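Long-range contact in uncharacterized peptidase Lmo0363 (Listeria monocytogenes, PDB 3L4E), which is probably a serine-type peptidase of the S51 (peptidase E) family, hydrolysing peptide bonds: residues S120-I133 / Y148-H161. Sequence-based numbering, arbitrary orientation. Where two conformers were deposited one is given.
Sequences SAGAVITSPNIAYI and YDALNLVDFSTLPH
In the conformer given, the OG of S120 stands anti to its carbonyl carbon (chi1 -68°), and H161, with a similar first torsion, turns its ring back toward it; OG and H161 NE2 then lie 3.1 Å apart, an approach best taken as tentative. Both are assigned by similarity to the charge relay system. S120 sits in a strained backbone with positive phi between strand 115-119 and helix 121-124, consistent with the nucleophile elbow of this family. Outside the two segments S120 OG, in this conformer, is hydrogen-bonded to S9 O, and H161 ND1 to N189 ND2, which would limit the ring's rotation.

V124 to S127 form a type I turn, and 148-154 wraps round it mostly through backbone bonds. I125 O takes L151 N at 2.9 Å; T126 O takes the N-H groups of L153 and V154, one from each face of its carbonyl plane. A150 N reaches P128 O almost straight (169° at the hydrogen), but from above the carbonyl plane. With I130 N to Y148 O, this bond makes a single beta bridge between N129 and D149. Alongside it, N129 ND2 gives D149 OD1 a straight bond in its own amide plane, slightly out of the carboxylate plane; OD1 is met on its anti side, with the carboxylate turned 80° from the amide. The other amide atom, N129 OD1, accepts from A131 N in an Asx turn.

Strand 157-159 meets Y132. S157 CB lies over one face of the Y132 ring, offset toward its rim and 3.8 Å from its centroid, a CH-pi contact. From the rim of that same ring, Y132 OH donates to T158 O at 2.7 Å.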
# COMPACT_ATOMS: atom_id res chain seq x y z
N SER A 120 -2.59 -4.11 -0.60
CA SER A 120 -2.27 -4.87 -1.81
C SER A 120 -1.15 -4.21 -2.61
O SER A 120 -0.01 -4.21 -2.15
CB SER A 120 -3.53 -5.10 -2.65
OG SER A 120 -4.41 -5.96 -1.96
N ALA A 121 -1.45 -3.64 -3.77
CA ALA A 121 -0.43 -2.90 -4.54
C ALA A 121 0.39 -1.96 -3.64
O ALA A 121 1.61 -1.83 -3.80
CB ALA A 121 -1.07 -2.10 -5.67
N GLY A 122 -0.28 -1.31 -2.69
CA GLY A 122 0.40 -0.38 -1.80
C GLY A 122 1.33 -1.08 -0.81
O GLY A 122 2.28 -0.47 -0.31
N ALA A 123 1.05 -2.35 -0.53
CA ALA A 123 1.99 -3.18 0.23
C ALA A 123 3.11 -3.72 -0.66
O ALA A 123 4.27 -3.78 -0.24
CB ALA A 123 1.26 -4.35 0.89
N VAL A 124 2.77 -4.13 -1.87
CA VAL A 124 3.76 -4.71 -2.76
C VAL A 124 4.91 -3.72 -3.03
O VAL A 124 6.08 -4.13 -3.09
CB VAL A 124 3.12 -5.22 -4.08
CG1 VAL A 124 4.19 -5.66 -5.08
CG2 VAL A 124 2.16 -6.36 -3.79
N ILE A 125 4.59 -2.43 -3.18
CA ILE A 125 5.66 -1.46 -3.48
C ILE A 125 6.64 -1.20 -2.33
O ILE A 125 7.65 -0.52 -2.52
CB ILE A 125 5.13 -0.10 -4.03
CG1 ILE A 125 4.27 0.62 -2.99
CG2 ILE A 125 4.38 -0.28 -5.34
CD1 ILE A 125 4.00 2.07 -3.36
N THR A 126 6.37 -1.75 -1.14
CA THR A 126 7.34 -1.65 -0.04
C THR A 126 8.52 -2.61 -0.23
O THR A 126 9.55 -2.47 0.42
CB THR A 126 6.72 -1.90 1.35
OG1 THR A 126 6.29 -3.27 1.45
CG2 THR A 126 5.54 -0.97 1.61
N SER A 127 8.35 -3.59 -1.12
CA SER A 127 9.40 -4.58 -1.39
C SER A 127 10.56 -4.00 -2.18
O SER A 127 10.48 -2.88 -2.68
CB SER A 127 8.81 -5.75 -2.18
OG SER A 127 8.53 -5.36 -3.51
N PRO A 128 11.65 -4.77 -2.31
CA PRO A 128 12.77 -4.29 -3.13
C PRO A 128 12.42 -4.14 -4.61
O PRO A 128 12.95 -3.26 -5.27
CB PRO A 128 13.83 -5.38 -2.95
CG PRO A 128 13.47 -6.04 -1.64
CD PRO A 128 11.97 -6.01 -1.59
N ASN A 129 11.55 -5.00 -5.13
CA ASN A 129 11.30 -5.07 -6.57
C ASN A 129 9.98 -5.79 -6.83
O ASN A 129 9.72 -6.84 -6.25
CB ASN A 129 12.47 -5.79 -7.26
CG ASN A 129 12.23 -6.01 -8.75
OD1 ASN A 129 11.45 -6.88 -9.14
ND2 ASN A 129 12.92 -5.24 -9.58
N ILE A 130 9.14 -5.22 -7.69
CA ILE A 130 7.77 -5.72 -7.84
C ILE A 130 7.58 -6.70 -9.01
O ILE A 130 6.45 -7.03 -9.35
CB ILE A 130 6.74 -4.58 -7.96
CG1 ILE A 130 6.96 -3.77 -9.25
CG2 ILE A 130 6.83 -3.67 -6.75
CD1 ILE A 130 5.85 -2.77 -9.54
N ALA A 131 8.67 -7.16 -9.61
CA ALA A 131 8.54 -8.08 -10.73
C ALA A 131 7.68 -9.29 -10.39
O ALA A 131 6.92 -9.77 -11.23
CB ALA A 131 9.92 -8.51 -11.24
N TYR A 132 7.79 -9.77 -9.15
CA TYR A 132 7.10 -10.98 -8.73
C TYR A 132 5.57 -10.88 -8.80
O TYR A 132 4.88 -11.90 -8.78
CB TYR A 132 7.52 -11.38 -7.31
CG TYR A 132 7.03 -10.45 -6.21
CD1 TYR A 132 5.90 -10.75 -5.47
CD2 TYR A 132 7.72 -9.28 -5.91
CE1 TYR A 132 5.46 -9.91 -4.45
CE2 TYR A 132 7.29 -8.43 -4.91
CZ TYR A 132 6.16 -8.75 -4.18
OH TYR A 132 5.74 -7.90 -3.17
N ILE A 133 5.05 -9.66 -8.89
CA ILE A 133 3.60 -9.47 -8.88
C ILE A 133 2.99 -9.44 -10.29
O ILE A 133 1.78 -9.29 -10.44
CB ILE A 133 3.19 -8.20 -8.06
CG1 ILE A 133 1.85 -8.41 -7.34
CG2 ILE A 133 3.17 -6.95 -8.92
CD1 ILE A 133 1.88 -9.48 -6.28
N TYR A 148 11.63 -2.25 -12.23
CA TYR A 148 10.62 -2.62 -11.25
C TYR A 148 11.10 -2.49 -9.80
O TYR A 148 10.39 -2.87 -8.87
CB TYR A 148 10.08 -4.02 -11.56
CG TYR A 148 9.38 -4.08 -12.92
CD1 TYR A 148 8.72 -2.96 -13.42
CD2 TYR A 148 9.40 -5.23 -13.69
CE1 TYR A 148 8.08 -3.00 -14.64
CE2 TYR A 148 8.76 -5.27 -14.92
CZ TYR A 148 8.10 -4.15 -15.39
OH TYR A 148 7.46 -4.17 -16.62
N ASP A 149 12.29 -1.93 -9.60
CA ASP A 149 12.77 -1.63 -8.25
C ASP A 149 11.80 -0.68 -7.55
O ASP A 149 11.39 0.31 -8.14
CB ASP A 149 14.15 -1.00 -8.27
CG ASP A 149 15.24 -2.01 -8.55
OD1 ASP A 149 14.93 -3.22 -8.64
OD2 ASP A 149 16.40 -1.57 -8.68
N ALA A 150 11.47 -0.98 -6.30
CA ALA A 150 10.44 -0.23 -5.59
C ALA A 150 10.97 0.51 -4.35
O ALA A 150 12.14 0.91 -4.33
CB ALA A 150 9.28 -1.15 -5.23
N LEU A 151 10.13 0.70 -3.34
CA LEU A 151 10.52 1.52 -2.18
C LEU A 151 11.62 0.87 -1.35
O LEU A 151 12.39 1.55 -0.68
CB LEU A 151 9.32 1.85 -1.29
CG LEU A 151 8.16 2.60 -1.94
CD1 LEU A 151 7.02 2.79 -0.93
CD2 LEU A 151 8.60 3.93 -2.50
N ASN A 152 11.67 -0.46 -1.37
CA ASN A 152 12.74 -1.17 -0.69
C ASN A 152 12.77 -0.81 0.80
O ASN A 152 13.84 -0.65 1.39
CB ASN A 152 14.08 -0.84 -1.35
CG ASN A 152 15.18 -1.79 -0.94
OD1 ASN A 152 14.93 -2.94 -0.57
ND2 ASN A 152 16.42 -1.33 -1.02
N LEU A 153 11.59 -0.67 1.39
CA LEU A 153 11.47 -0.37 2.81
C LEU A 153 11.73 -1.59 3.67
O LEU A 153 12.21 -1.48 4.79
CB LEU A 153 10.07 0.16 3.13
CG LEU A 153 9.80 1.62 2.79
CD1 LEU A 153 8.33 1.86 2.54
CD2 LEU A 153 10.33 2.51 3.91
N VAL A 154 11.39 -2.76 3.13
CA VAL A 154 11.61 -4.01 3.83
C VAL A 154 12.31 -4.97 2.90
O VAL A 154 12.23 -4.85 1.68
CB VAL A 154 10.29 -4.64 4.35
CG1 VAL A 154 9.68 -3.78 5.46
CG2 VAL A 154 9.31 -4.83 3.21
N ASP A 155 13.02 -5.93 3.47
CA ASP A 155 13.77 -6.88 2.66
C ASP A 155 12.83 -7.91 2.05
O ASP A 155 13.19 -8.59 1.09
CB ASP A 155 14.86 -7.55 3.49
CG ASP A 155 15.94 -6.58 3.93
OD1 ASP A 155 16.00 -5.45 3.39
OD2 ASP A 155 16.74 -6.94 4.82
N PHE A 156 11.63 -8.02 2.60
CA PHE A 156 10.69 -9.04 2.13
C PHE A 156 9.69 -8.54 1.07
O PHE A 156 9.46 -7.34 0.92
CB PHE A 156 9.97 -9.71 3.30
CG PHE A 156 9.13 -8.78 4.15
CD1 PHE A 156 7.83 -8.47 3.79
CD2 PHE A 156 9.64 -8.23 5.32
CE1 PHE A 156 7.05 -7.63 4.57
CE2 PHE A 156 8.87 -7.39 6.11
CZ PHE A 156 7.58 -7.08 5.73
N SER A 157 9.12 -9.50 0.34
CA SER A 157 8.20 -9.22 -0.75
C SER A 157 6.77 -9.66 -0.42
O SER A 157 6.42 -10.84 -0.55
CB SER A 157 8.67 -9.91 -2.04
OG SER A 157 9.97 -9.48 -2.39
N THR A 158 5.95 -8.70 -0.00
CA THR A 158 4.60 -9.01 0.45
C THR A 158 3.75 -9.54 -0.69
O THR A 158 3.71 -8.96 -1.77
CB THR A 158 3.94 -7.78 1.08
OG1 THR A 158 4.77 -7.28 2.13
CG2 THR A 158 2.56 -8.12 1.63
N LEU A 159 3.08 -10.66 -0.43
CA LEU A 159 2.22 -11.29 -1.43
C LEU A 159 0.78 -11.30 -0.93
O LEU A 159 0.42 -12.13 -0.10
CB LEU A 159 2.70 -12.71 -1.72
CG LEU A 159 1.94 -13.47 -2.79
CD1 LEU A 159 1.98 -12.73 -4.12
CD2 LEU A 159 2.53 -14.87 -2.94
N PRO A 160 -0.04 -10.37 -1.42
CA PRO A 160 -1.39 -10.22 -0.85
C PRO A 160 -2.39 -11.21 -1.44
O PRO A 160 -2.14 -11.82 -2.49
CB PRO A 160 -1.76 -8.79 -1.23
CG PRO A 160 -1.04 -8.56 -2.53
CD PRO A 160 0.25 -9.34 -2.45
N HIS A 161 -3.51 -11.34 -0.75
CA HIS A 161 -4.56 -12.30 -1.10
C HIS A 161 -4.04 -13.74 -1.11
O HIS A 161 -4.53 -14.56 -1.88
CB HIS A 161 -5.19 -11.97 -2.46
CG HIS A 161 -5.52 -10.52 -2.67
ND1 HIS A 161 -6.41 -9.83 -1.87
CD2 HIS A 161 -5.09 -9.63 -3.59
CE1 HIS A 161 -6.51 -8.58 -2.29
NE2 HIS A 161 -5.71 -8.43 -3.34
O HOH W 1 7.02 -6.02 0.98
O HOH W 2 10.92 -8.06 -4.39